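Local coordinates for protein chitooligosaccharide oxidase (Gibberella zeae, PDB 6Y0R) that oxidises the C1 hydroxyl of chitooligosaccharides to the lactone with a bicovalently bound FAD, passing the electrons to molecular oxygen to give hydrogen peroxide, at residues V171-G176 / E264-M269; E231-F236 / V310-L315. All blocks are in the same frame, centred on the assembly; numbering follows the deposited sequence.

Interaction 1: residues V171-G176 / E264-M269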
loop_
_atom_site.group_PDB
_atom_site.type_symbol
_atom_site.label_atom_id
_atom_site.label_comp_id
_atom_site.label_asym_id
_atom_site.label_seq_id
_atom_site.Cartn_x
_atom_site.Cartn_y
_atom_site.Cartn_z
ATOM N N VAL A 171 2.524 -2.951 12.882
ATOM C CA VAL A 171 2.054 -2.224 14.086
ATOM C C VAL A 171 0.856 -1.344 13.755
ATOM O O VAL A 171 0.640 -0.360 14.493
ATOM C CB VAL A 171 3.182 -1.434 14.770
ATOM C CG1 VAL A 171 4.220 -2.407 15.332
ATOM C CG2 VAL A 171 3.807 -0.371 13.894
ATOM N N ALA A 172 0.113 -1.642 12.687
ATOM C CA ALA A 172 -1.023 -0.796 12.260
ATOM C C ALA A 172 -2.049 -0.645 13.396
ATOM O O ALA A 172 -2.625 0.435 13.545
ATOM C CB ALA A 172 -1.662 -1.407 11.028
ATOM N N ARG A 173 -2.369 -1.708 14.104
ATOM C CA ARG A 173 -3.496 -1.620 15.058
ATOM C C ARG A 173 -3.055 -0.747 16.226
ATOM O O ARG A 173 -3.939 -0.161 16.857
ATOM C CB ARG A 173 -3.987 -2.980 15.506
ATOM C CG ARG A 173 -4.593 -3.770 14.354
ATOM C CD ARG A 173 -5.243 -5.066 14.761
ATOM N NE ARG A 173 -6.484 -4.885 15.517
ATOM C CZ ARG A 173 -6.609 -4.970 16.824
ATOM N NH1 ARG A 173 -5.555 -5.183 17.593
ATOM N NH2 ARG A 173 -7.810 -4.831 17.352
ATOM N N LYS A 174 -1.757 -0.597 16.477
ATOM C CA LYS A 174 -1.327 0.321 17.575
ATOM C C LYS A 174 -1.141 1.751 17.077
ATOM O O LYS A 174 -1.503 2.703 17.812
ATOM C CB LYS A 174 -0.042 -0.187 18.206
ATOM C CG LYS A 174 0.456 0.641 19.376
ATOM C CD LYS A 174 -0.453 0.530 20.595
ATOM C CE LYS A 174 0.021 1.447 21.705
ATOM N NZ LYS A 174 -0.722 1.156 22.941
ATOM N N HIS A 175 -0.576 1.943 15.893
ATOM C CA HIS A 175 -0.098 3.279 15.455
ATOM C C HIS A 175 -0.827 3.776 14.199
ATOM O O HIS A 175 -0.658 4.934 13.852
ATOM C CB HIS A 175 1.412 3.285 15.257
ATOM C CG HIS A 175 2.171 3.140 16.535
ATOM N ND1 HIS A 175 2.161 4.126 17.514
ATOM C CD2 HIS A 175 2.914 2.122 17.013
ATOM C CE1 HIS A 175 2.918 3.698 18.540
ATOM N NE2 HIS A 175 3.363 2.464 18.273
ATOM N N GLY A 176 -1.656 2.945 13.588
ATOM C CA GLY A 176 -2.465 3.336 12.429
ATOM C C GLY A 176 -1.813 2.989 11.116
ATOM O O GLY A 176 -0.727 2.370 11.103
ATOM N N GLU A 264 -1.763 -3.715 20.786
ATOM C CA GLU A 264 -0.374 -4.211 20.630
ATOM C C GLU A 264 -0.268 -5.390 19.656
ATOM O O GLU A 264 0.890 -5.712 19.314
ATOM C CB GLU A 264 0.155 -4.645 22.008
ATOM C CG GLU A 264 0.511 -3.459 22.879
ATOM C CD GLU A 264 -0.657 -2.682 23.471
ATOM O OE1 GLU A 264 -1.769 -3.256 23.610
ATOM O OE2 GLU A 264 -0.452 -1.484 23.763
ATOM N N ILE A 265 -1.384 -6.048 19.272
ATOM C CA ILE A 265 -1.323 -7.175 18.310
ATOM C C ILE A 265 -1.796 -6.687 16.931
ATOM O O ILE A 265 -2.838 -6.101 16.858
ATOM C CB ILE A 265 -2.177 -8.368 18.738
ATOM C CG1 ILE A 265 -1.834 -8.912 20.119
ATOM C CG2 ILE A 265 -2.097 -9.433 17.673
ATOM C CD1 ILE A 265 -2.772 -9.940 20.571
ATOM N N THR A 266 -1.023 -6.949 15.885
ATOM C CA THR A 266 -1.458 -6.881 14.484
ATOM C C THR A 266 -1.187 -8.255 13.894
ATOM O O THR A 266 -0.084 -8.769 14.105
ATOM C CB THR A 266 -0.818 -5.720 13.721
ATOM O OG1 THR A 266 -1.122 -4.449 14.323
ATOM C CG2 THR A 266 -1.281 -5.705 12.278
ATOM N N MET A 267 -2.170 -8.879 13.258
ATOM C CA MET A 267 -1.911 -10.212 12.727
ATOM C C MET A 267 -2.804 -10.503 11.538
ATOM O O MET A 267 -3.786 -9.746 11.275
ATOM C CB MET A 267 -2.095 -11.299 13.790
ATOM C CG MET A 267 -3.465 -11.461 14.300
ATOM S SD MET A 267 -3.344 -12.774 15.614
ATOM C CE MET A 267 -2.176 -13.891 14.877
ATOM N N GLN A 268 -2.421 -11.556 10.852
ATOM C CA GLN A 268 -3.068 -11.951 9.594
ATOM C C GLN A 268 -3.096 -13.474 9.449
ATOM O O GLN A 268 -2.247 -14.168 10.010
ATOM C CB GLN A 268 -2.347 -11.253 8.442
ATOM C CG GLN A 268 -0.917 -11.696 8.316
ATOM C CD GLN A 268 -0.133 -10.916 7.280
ATOM O OE1 GLN A 268 -0.667 -10.100 6.521
ATOM N NE2 GLN A 268 1.182 -11.105 7.325
ATOM N N MET A 269 -4.017 -13.927 8.614
ATOM C CA MET A 269 -4.154 -15.324 8.241
ATOM C C MET A 269 -3.666 -15.468 6.801
ATOM O O MET A 269 -4.220 -14.772 5.919
ATOM C CB MET A 269 -5.600 -15.781 8.360
ATOM C CG MET A 269 -5.770 -17.242 8.005
ATOM S SD MET A 269 -5.202 -18.402 9.249
ATOM C CE MET A 269 -6.252 -17.995 10.637
HETATM O O HOH W 1 -0.209 -3.490 16.589
#
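Arg-173 and Thr-266 meet at the centre of this contact, their side chains running past each other head to tail. Thr-266 OG1 takes the backbone N-H of Arg-173 at 3.0 Å, in a bond of 162°. The hydroxyl gets there because it lies anti to its own carbonyl carbon (chi1 -59°), which brings it out beside the backbone N. A second polar partner of the same OG1 is a water at 2.6 Å, which also accepts a weak bond from Lys-174 N; one threonine oxygen thus serves the first turn of the short helix both directly and through solvent.

The arginine lays its CB, CG and CD along the strand and then bends at chi3, turning NH1 back onto Ile-265 O at 3.0 Å. That oxygen sits at the guanidinium edge, and the donor lies in the carbonyl plane. The rest of the guanidinium is held by other backbone oxygens: NE by Gly-380, NH1 also by Pro-262, and NH2 weakly by Met-261. A buried cation is thereby fixed in rotation by carbonyls.

Farther out, Lys-174 and Glu-264 extend from their backbones in much the same direction and join at their ends in a salt bridge of 2.8 Å between Lys-174 NZ and Glu-264 OE2. The lysine nitrogen comes in on the syn side, 34° out of the carboxylate plane. Thr-266 is hydrogen-bonded through its backbone to Ala-281 of the adjacent strand 275-283.

Val-171 is the N-cap residue of helix 172-175, and Gly-176, with positive phi, ends it. The side chain of Ala-172 lies about 8 Å from the bound FAD. The contact joins the FAD-binding region to the large antiparallel sheet of the substrate domain, as in the vanillyl-alcohol oxidase/PCMH fold.

Interaction 2: residues E231-F236 / V310-L315; sequences EKITYF and VDWMGL
Ile-233 packs through two branches: CG2 rests 3.9 Å from Leu-315 CB, and CD1 reaches the edge of the Trp-312 ring, 4.2 Å from CZ3. With CG1 anti to the backbone N (chi1 177°), the longer branch follows the indole outward. Next to it, Tyr-235 lies nearly perpendicular across Val-310, CE2 standing 3.9 Å from Val-310 CG1, while Leu-315 CD2 comes to the tyrosine ring edge and touches Tyr-235 CB at 3.7 Å. His-318, one turn farther along the helix, stacks on the same tyrosine.

Ile-233 and Val-310 form an antiparallel hydrogen-bonded pair, Ile-233 N to Val-310 O at 2.8 Å and Val-310 N to Ile-233 O at 2.9 Å. This is where the outermost strand 305-310 of the seven-stranded sheet ends and the chain turns into helix 312-320. Asp-311 is the N-cap: its OD1 accepts Gly-314 N at 2.9 Å, approached almost end-on.

Outside the cap, Asp-311 CA makes a CA-H...O contact with Glu-231 O (3.3 Å). Two waters lie between the carboxylates, close to Glu-231 and at weak, long range from Asp-311 OD2, and probably do not donate to all their neighbours at once. Lys-146 forms a salt bridge with Glu-231 OE1.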
loop_
_atom_site.group_PDB
_atom_site.type_symbol
_atom_site.label_atom_id
_atom_site.label_comp_id
_atom_site.label_asym_id
_atom_site.label_seq_id
_atom_site.Cartn_x
_atom_site.Cartn_y
_atom_site.Cartn_z
ATOM N N GLU A 231 11.881 -1.351 21.642
ATOM C CA GLU A 231 13.055 -2.150 22.077
ATOM C C GLU A 231 12.719 -3.647 22.016
ATOM O O GLU A 231 13.578 -4.459 21.714
ATOM C CB GLU A 231 13.432 -1.700 23.492
ATOM C CG GLU A 231 14.544 -2.510 24.114
ATOM C CD GLU A 231 15.918 -2.405 23.461
ATOM O OE1 GLU A 231 16.123 -1.499 22.616
ATOM O OE2 GLU A 231 16.774 -3.258 23.784
ATOM N N LYS A 232 11.490 -4.000 22.349
ATOM C CA LYS A 232 11.009 -5.385 22.417
ATOM C C LYS A 232 9.714 -5.477 21.609
ATOM O O LYS A 232 8.684 -4.888 22.012
ATOM C CB LYS A 232 10.806 -5.819 23.862
ATOM C CG LYS A 232 12.096 -5.967 24.679
ATOM C CD LYS A 232 11.849 -6.290 26.115
ATOM C CE LYS A 232 13.122 -6.425 26.936
ATOM N NZ LYS A 232 13.808 -5.125 27.175
ATOM N N ILE A 233 9.765 -6.267 20.549
ATOM C CA ILE A 233 8.592 -6.486 19.674
ATOM C C ILE A 233 8.719 -7.930 19.241
ATOM O O ILE A 233 9.803 -8.353 18.862
ATOM C CB ILE A 233 8.482 -5.466 18.518
ATOM C CG1 ILE A 233 7.280 -5.832 17.646
ATOM C CG2 ILE A 233 9.742 -5.347 17.677
ATOM C CD1 ILE A 233 6.720 -4.676 16.872
ATOM N N THR A 234 7.648 -8.680 19.381
ATOM C CA THR A 234 7.658 -10.130 19.190
ATOM C C THR A 234 6.925 -10.478 17.895
ATOM O O THR A 234 5.711 -10.311 17.857
ATOM C CB THR A 234 7.049 -10.817 20.412
ATOM O OG1 THR A 234 7.778 -10.402 21.571
ATOM C CG2 THR A 234 7.066 -12.320 20.292
ATOM N N TYR A 235 7.611 -11.115 16.964
ATOM C CA TYR A 235 6.942 -11.692 15.776
ATOM C C TYR A 235 6.530 -13.092 16.152
ATOM O O TYR A 235 7.153 -13.731 17.028
ATOM C CB TYR A 235 7.787 -11.616 14.517
ATOM C CG TYR A 235 9.086 -12.357 14.533
ATOM C CD1 TYR A 235 9.124 -13.707 14.251
ATOM C CD2 TYR A 235 10.276 -11.654 14.659
ATOM C CE1 TYR A 235 10.340 -14.372 14.153
ATOM C CE2 TYR A 235 11.492 -12.313 14.572
ATOM C CZ TYR A 235 11.519 -13.679 14.353
ATOM O OH TYR A 235 12.712 -14.369 14.257
ATOM N N PHE A 236 5.455 -13.565 15.539
ATOM C CA PHE A 236 4.928 -14.888 15.897
ATOM C C PHE A 236 4.237 -15.510 14.693
ATOM O O PHE A 236 3.866 -14.841 13.746
ATOM C CB PHE A 236 3.983 -14.819 17.088
ATOM C CG PHE A 236 2.729 -14.003 16.902
ATOM C CD1 PHE A 236 2.706 -12.645 17.185
ATOM C CD2 PHE A 236 1.569 -14.604 16.419
ATOM C CE1 PHE A 236 1.549 -11.905 17.000
ATOM C CE2 PHE A 236 0.412 -13.859 16.238
ATOM C CZ PHE A 236 0.411 -12.507 16.527
ATOM N N VAL A 310 12.466 -9.393 19.289
ATOM C CA VAL A 310 13.554 -8.618 18.646
ATOM C C VAL A 310 13.300 -7.139 18.932
ATOM O O VAL A 310 12.372 -6.811 19.685
ATOM C CB VAL A 310 13.605 -8.938 17.145
ATOM C CG1 VAL A 310 14.023 -10.371 16.899
ATOM C CG2 VAL A 310 12.280 -8.670 16.461
ATOM N N ASP A 311 14.132 -6.261 18.400
ATOM C CA ASP A 311 13.874 -4.809 18.409
ATOM C C ASP A 311 13.281 -4.441 17.060
ATOM O O ASP A 311 13.158 -5.295 16.159
ATOM C CB ASP A 311 15.126 -4.016 18.814
ATOM C CG ASP A 311 16.270 -4.111 17.833
ATOM O OD1 ASP A 311 16.019 -4.238 16.600
ATOM O OD2 ASP A 311 17.422 -4.040 18.319
ATOM N N TRP A 312 12.852 -3.209 16.945
ATOM C CA TRP A 312 12.157 -2.733 15.736
ATOM C C TRP A 312 12.960 -3.037 14.468
ATOM O O TRP A 312 12.426 -3.536 13.463
ATOM C CB TRP A 312 11.884 -1.239 15.903
ATOM C CG TRP A 312 11.259 -0.651 14.690
ATOM C CD1 TRP A 312 11.804 0.186 13.768
ATOM C CD2 TRP A 312 9.939 -0.957 14.225
ATOM N NE1 TRP A 312 10.908 0.444 12.770
ATOM C CE2 TRP A 312 9.744 -0.218 13.039
ATOM C CE3 TRP A 312 8.924 -1.792 14.705
ATOM C CZ2 TRP A 312 8.547 -0.251 12.331
ATOM C CZ3 TRP A 312 7.736 -1.796 14.022
ATOM C CH2 TRP A 312 7.555 -1.050 12.858
ATOM N N MET A 313 14.259 -2.708 14.432
ATOM C CA MET A 313 15.044 -2.906 13.206
ATOM C C MET A 313 15.175 -4.410 12.928
ATOM O O MET A 313 15.159 -4.794 11.758
ATOM C CB MET A 313 16.408 -2.224 13.342
ATOM C CG MET A 313 17.115 -2.056 12.072
ATOM S SD MET A 313 16.307 -0.840 10.981
ATOM C CE MET A 313 16.132 -1.916 9.560
ATOM N N GLY A 314 15.257 -5.244 13.964
ATOM C CA GLY A 314 15.214 -6.721 13.868
ATOM C C GLY A 314 13.903 -7.234 13.259
ATOM O O GLY A 314 13.936 -8.168 12.433
ATOM N N LEU A 315 12.803 -6.606 13.632
ATOM C CA LEU A 315 11.460 -6.953 13.115
ATOM C C LEU A 315 11.425 -6.573 11.634
ATOM O O LEU A 315 10.979 -7.408 10.821
ATOM C CB LEU A 315 10.439 -6.212 13.986
ATOM C CG LEU A 315 8.961 -6.583 13.865
ATOM C CD1 LEU A 315 8.400 -6.134 12.562
ATOM C CD2 LEU A 315 8.678 -8.019 14.182
HETATM O O HOH W 2 18.081 -1.839 20.707
HETATM O O HOH W 3 17.335 -4.759 21.645
#

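How the interactions relate
Both contacts reach the same antiparallel sheet, interaction 1 on strand 265-272 in its interior and interaction 2 at the edge strand 305-310 and its neighbour 233-239. They touch each other: Val-171 CG1 meets Ile-233 CD1 at 3.7 Å and Trp-312 CZ3 at 3.8 Å, so the residue before one helix packs into the apolar centre beside the other. Interaction 1 is the more buried, yet its grip is chiefly polar, where it supplies partners to a helix start and a buried arginine; its salt bridge is the less buried end. Interaction 2, farther out, combines an apolar middle with strand pairing and a helix cap, its carboxylates and waters at the solvent side.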